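Membrane-bound protease PH1510 (Pyrococcus horikoshii, PDB 6M4B) is a membrane-bound serine protease that cleaves proteins, among them a stomatin homolog, preferentially near hydrophobic or aromatic residues. Local coordinates at residues K7-I19 with D37-G51. The protein carries 1 engineered substitution. Residues are numbered along the deposited sequence; the frame is centred on the assembly and turned at random.
Sequences KNIVYVAQIKGQI and DNAEAIIIELDTPGG
Y11 reaches from strand 9-16 to D37, just past the end of helix 21-36. Its CB lies 4.0 Å from CG1 of I42, its bridge partner; with CG beside the backbone N (chi1 -74°), the ring reaches out across the strand, leaning slightly toward its start, so that CD2 meets CB of A39 at the ring edge (3.7 Å) while CG2 of I9 lies over one face. CE2 and CZ then pass D37, and Y11 OH is modelled as donating to D37 OD2 at 2.4 Å, a doubtfully short length; ring and carboxylate planes stand 53° apart. From Y11 with I42 to K16 with D47 the strands pair in parallel. I15 N to E45 O, 2.9 Å at 174°, is among the straightest bonds of the ladder. Past it, T48 OG1 donates to G17 O (2.7 Å) and, by accepting from G50 N, closes an ST turn. The turn holds G50 and is followed by G51, both of the substrate-binding site, close to A83, the engineered replacement of the nucleophile. With helix 21-36 between them in sequence, the strands form a beta-alpha-beta unit of the ClpP/crotonase-like domain: that helix packs on A13, I15 and I44, helix 175-182 on V12, I43 and E45, and strands 204-207 and 70-74 continue the sheet on either side.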
loop_
_atom_site.group_PDB
_atom_site.type_symbol
_atom_site.label_atom_id
_atom_site.label_comp_id
_atom_site.label_asym_id
_atom_site.label_seq_id
_atom_site.Cartn_x
_atom_site.Cartn_y
_atom_site.Cartn_z
ATOM N N LYS A 7 17.534 -8.826 26.422
ATOM C CA LYS A 7 16.485 -8.023 27.063
ATOM C C LYS A 7 15.312 -7.629 26.135
ATOM O O LYS A 7 15.393 -7.667 24.907
ATOM C CB LYS A 7 17.086 -6.768 27.743
ATOM C CG LYS A 7 17.945 -5.819 26.865
ATOM C CD LYS A 7 19.439 -5.923 27.173
ATOM C CE LYS A 7 20.287 -5.614 25.923
ATOM N NZ LYS A 7 21.734 -5.347 26.200
ATOM N N ASN A 8 14.195 -7.296 26.763
ATOM C CA ASN A 8 12.942 -7.081 26.107
ATOM C C ASN A 8 12.869 -5.575 26.140
ATOM O O ASN A 8 12.593 -4.970 27.172
ATOM C CB ASN A 8 11.846 -7.759 26.950
ATOM C CG ASN A 8 10.547 -8.035 26.168
ATOM O OD1 ASN A 8 10.496 -7.915 24.964
ATOM N ND2 ASN A 8 9.489 -8.381 26.881
ATOM N N ILE A 9 13.166 -4.957 25.007
ATOM C CA ILE A 9 13.217 -3.515 24.911
ATOM C C ILE A 9 12.023 -2.966 24.105
ATOM O O ILE A 9 11.749 -3.431 22.989
ATOM C CB ILE A 9 14.535 -3.087 24.241
ATOM C CG1 ILE A 9 15.697 -3.410 25.190
ATOM C CG2 ILE A 9 14.528 -1.604 23.927
ATOM C CD1 ILE A 9 17.063 -3.449 24.537
ATOM N N VAL A 10 11.380 -1.938 24.645
ATOM C CA VAL A 10 10.434 -1.150 23.896
ATOM C C VAL A 10 10.967 0.274 23.735
ATOM O O VAL A 10 11.245 0.961 24.714
ATOM C CB VAL A 10 9.037 -1.137 24.549
ATOM C CG1 VAL A 10 8.080 -0.219 23.788
ATOM C CG2 VAL A 10 8.468 -2.555 24.530
ATOM N N TYR A 11 11.081 0.708 22.487
ATOM C CA TYR A 11 11.435 2.098 22.207
ATOM C C TYR A 11 10.186 2.950 22.146
ATOM O O TYR A 11 9.096 2.451 21.858
ATOM C CB TYR A 11 12.241 2.204 20.937
ATOM C CG TYR A 11 13.672 1.701 21.118
ATOM C CD1 TYR A 11 14.639 2.511 21.721
ATOM C CD2 TYR A 11 14.048 0.434 20.699
ATOM C CE1 TYR A 11 15.935 2.079 21.870
ATOM C CE2 TYR A 11 15.352 -0.013 20.842
ATOM C CZ TYR A 11 16.290 0.812 21.425
ATOM O OH TYR A 11 17.573 0.371 21.579
ATOM N N VAL A 12 10.351 4.221 22.479
ATOM C CA VAL A 12 9.294 5.221 22.435
ATOM C C VAL A 12 9.880 6.426 21.685
ATOM O O VAL A 12 10.958 6.880 22.042
ATOM C CB VAL A 12 8.832 5.642 23.841
ATOM C CG1 VAL A 12 7.769 6.708 23.789
ATOM C CG2 VAL A 12 8.274 4.450 24.612
ATOM N N ALA A 13 9.187 6.922 20.658
ATOM C CA ALA A 13 9.554 8.173 20.034
ATOM C C ALA A 13 8.347 9.059 19.910
ATOM O O ALA A 13 7.213 8.625 20.105
ATOM C CB ALA A 13 10.181 7.925 18.692
ATOM N N GLN A 14 8.596 10.313 19.613
ATOM C CA GLN A 14 7.551 11.312 19.527
ATOM C C GLN A 14 7.596 11.854 18.118
ATOM O O GLN A 14 8.686 12.149 17.605
ATOM C CB GLN A 14 7.800 12.454 20.468
ATOM C CG GLN A 14 7.776 12.118 21.941
ATOM C CD GLN A 14 7.736 13.356 22.806
ATOM O OE1 GLN A 14 6.664 13.839 23.168
ATOM N NE2 GLN A 14 8.906 13.885 23.131
ATOM N N ILE A 15 6.425 11.965 17.496
ATOM C CA ILE A 15 6.280 12.656 16.220
ATOM C C ILE A 15 5.099 13.617 16.324
ATOM O O ILE A 15 3.955 13.215 16.635
ATOM C CB ILE A 15 6.209 11.657 15.041
ATOM C CG1 ILE A 15 7.596 11.033 14.847
ATOM C CG2 ILE A 15 5.801 12.351 13.737
ATOM C CD1 ILE A 15 7.636 9.836 13.963
ATOM N N LYS A 16 5.420 14.900 16.149
ATOM C CA LYS A 16 4.467 15.986 16.229
ATOM C C LYS A 16 4.477 16.861 14.975
ATOM O O LYS A 16 5.502 16.968 14.300
ATOM C CB LYS A 16 4.794 16.863 17.430
ATOM C CG LYS A 16 4.912 16.103 18.737
ATOM C CD LYS A 16 4.759 17.019 19.943
ATOM C CE LYS A 16 5.039 16.283 21.249
ATOM N NZ LYS A 16 4.309 16.911 22.394
ATOM N N GLY A 17 3.358 17.528 14.705
ATOM C CA GLY A 17 3.270 18.497 13.602
ATOM C C GLY A 17 2.799 17.892 12.288
ATOM O O GLY A 17 2.321 16.749 12.232
ATOM N N GLN A 18 2.948 18.660 11.210
ATOM C CA GLN A 18 2.447 18.259 9.914
ATOM C C GLN A 18 3.208 17.080 9.384
ATOM O O GLN A 18 4.380 16.967 9.605
ATOM C CB GLN A 18 2.497 19.420 8.915
ATOM C CG GLN A 18 1.466 20.495 9.215
ATOM C CD GLN A 18 0.853 21.070 7.953
ATOM O OE1 GLN A 18 1.034 22.253 7.649
ATOM N NE2 GLN A 18 0.134 20.230 7.198
ATOM N N ILE A 19 2.525 16.192 8.680
ATOM C CA ILE A 19 3.213 15.100 8.023
ATOM C C ILE A 19 3.839 15.641 6.730
ATOM O O ILE A 19 3.146 16.207 5.883
ATOM C CB ILE A 19 2.255 13.946 7.673
ATOM C CG1 ILE A 19 1.492 13.440 8.914
ATOM C CG2 ILE A 19 3.024 12.828 6.994
ATOM C CD1 ILE A 19 2.372 13.015 10.088
ATOM N N ASP A 37 18.166 -2.964 16.898
ATOM C CA ASP A 37 18.325 -3.465 18.286
ATOM C C ASP A 37 17.403 -4.640 18.654
ATOM O O ASP A 37 17.378 -5.043 19.803
ATOM C CB ASP A 37 18.202 -2.332 19.319
ATOM C CG ASP A 37 19.135 -1.125 19.012
ATOM O OD1 ASP A 37 20.039 -1.243 18.147
ATOM O OD2 ASP A 37 18.976 -0.055 19.646
ATOM N N ASN A 38 16.715 -5.249 17.686
ATOM C CA ASN A 38 15.747 -6.347 17.959
ATOM C C ASN A 38 14.747 -6.009 19.065
ATOM O O ASN A 38 14.405 -6.880 19.905
ATOM C CB ASN A 38 16.441 -7.681 18.325
ATOM C CG ASN A 38 17.380 -8.165 17.252
ATOM O OD1 ASN A 38 18.597 -8.218 17.445
ATOM N ND2 ASN A 38 16.828 -8.490 16.091
ATOM N N ALA A 39 14.256 -4.779 19.049
ATOM C CA ALA A 39 13.224 -4.387 20.011
ATOM C C ALA A 39 11.973 -5.261 19.890
ATOM O O ALA A 39 11.652 -5.785 18.812
ATOM C CB ALA A 39 12.861 -2.931 19.848
ATOM N N GLU A 40 11.287 -5.397 21.015
ATOM C CA GLU A 40 10.007 -6.060 21.107
ATOM C C GLU A 40 8.920 -5.275 20.350
ATOM O O GLU A 40 7.962 -5.855 19.886
ATOM C CB GLU A 40 9.637 -6.196 22.592
ATOM C CG GLU A 40 8.259 -6.763 22.916
ATOM C CD GLU A 40 8.077 -8.171 22.452
ATOM O OE1 GLU A 40 6.919 -8.635 22.367
ATOM O OE2 GLU A 40 9.092 -8.814 22.126
ATOM N N ALA A 41 9.056 -3.955 20.326
ATOM C CA ALA A 41 8.071 -3.028 19.727
ATOM C C ALA A 41 8.631 -1.624 19.784
ATOM O O ALA A 41 9.480 -1.329 20.644
ATOM C CB ALA A 41 6.713 -3.066 20.448
ATOM N N ILE A 42 8.129 -0.760 18.901
ATOM C CA ILE A 42 8.378 0.675 19.018
ATOM C C ILE A 42 7.032 1.377 19.145
ATOM O O ILE A 42 6.106 1.085 18.396
ATOM C CB ILE A 42 9.218 1.224 17.852
ATOM C CG1 ILE A 42 9.507 2.720 18.076
ATOM C CG2 ILE A 42 8.579 0.979 16.500
ATOM C CD1 ILE A 42 10.405 3.301 17.018
ATOM N N ILE A 43 6.920 2.259 20.128
ATOM C CA ILE A 43 5.741 3.072 20.353
ATOM C C ILE A 43 6.051 4.468 19.812
ATOM O O ILE A 43 7.083 5.054 20.109
ATOM C CB ILE A 43 5.376 3.203 21.826
ATOM C CG1 ILE A 43 4.985 1.818 22.392
ATOM C CG2 ILE A 43 4.208 4.189 22.002
ATOM C CD1 ILE A 43 4.980 1.762 23.914
ATOM N N ILE A 44 5.157 4.970 18.976
ATOM C CA ILE A 44 5.294 6.281 18.419
ATOM C C ILE A 44 4.150 7.090 18.931
ATOM O O ILE A 44 3.007 6.805 18.621
ATOM C CB ILE A 44 5.388 6.219 16.904
ATOM C CG1 ILE A 44 6.738 5.582 16.575
ATOM C CG2 ILE A 44 5.238 7.615 16.313
ATOM C CD1 ILE A 44 6.940 5.285 15.131
ATOM N N GLU A 45 4.498 8.088 19.749
ATOM C CA GLU A 45 3.546 9.029 20.325
ATOM C C GLU A 45 3.257 10.091 19.260
ATOM O O GLU A 45 4.146 10.848 18.880
ATOM C CB GLU A 45 4.109 9.672 21.586
ATOM C CG GLU A 45 4.146 8.712 22.772
ATOM C CD GLU A 45 4.898 9.265 23.989
ATOM O OE1 GLU A 45 5.529 10.335 23.867
ATOM O OE2 GLU A 45 4.874 8.622 25.063
ATOM N N LEU A 46 2.037 10.087 18.738
ATOM C CA LEU A 46 1.728 10.830 17.526
ATOM C C LEU A 46 0.724 11.930 17.819
ATOM O O LEU A 46 -0.242 11.717 18.519
ATOM C CB LEU A 46 1.162 9.900 16.443
ATOM C CG LEU A 46 0.804 10.544 15.095
ATOM C CD1 LEU A 46 2.059 10.947 14.339
ATOM C CD2 LEU A 46 -0.022 9.573 14.292
ATOM N N ASP A 47 1.022 13.129 17.325
ATOM C CA ASP A 47 0.123 14.282 17.420
ATOM C C ASP A 47 0.277 15.051 16.095
ATOM O O ASP A 47 1.322 15.664 15.819
ATOM C CB ASP A 47 0.493 15.164 18.621
ATOM C CG ASP A 47 -0.515 16.288 18.876
ATOM O OD1 ASP A 47 -1.615 16.276 18.283
ATOM O OD2 ASP A 47 -0.242 17.158 19.737
ATOM N N THR A 48 -0.737 14.969 15.255
ATOM C CA THR A 48 -0.643 15.588 13.938
ATOM C C THR A 48 -2.008 16.049 13.486
ATOM O O THR A 48 -3.007 15.402 13.781
ATOM C CB THR A 48 -0.031 14.632 12.903
ATOM O OG1 THR A 48 0.115 15.306 11.649
ATOM C CG2 THR A 48 -0.884 13.366 12.689
ATOM N N PRO A 49 -2.071 17.195 12.797
ATOM C CA PRO A 49 -3.345 17.586 12.145
ATOM C C PRO A 49 -3.475 17.006 10.719
ATOM O O PRO A 49 -4.533 17.129 10.108
ATOM C CB PRO A 49 -3.251 19.115 12.092
ATOM C CG PRO A 49 -1.773 19.344 11.887
ATOM C CD PRO A 49 -1.027 18.227 12.626
ATOM N N GLY A 50 -2.411 16.399 10.206
ATOM C CA GLY A 50 -2.399 15.867 8.870
ATOM C C GLY A 50 -1.180 16.341 8.132
ATOM O O GLY A 50 -0.210 16.800 8.748
ATOM N N GLY A 51 -1.232 16.228 6.810
ATOM C CA GLY A 51 -0.118 16.611 5.951
ATOM C C GLY A 51 -0.244 16.060 4.549
ATOM O O GLY A 51 -1.337 15.916 4.048
#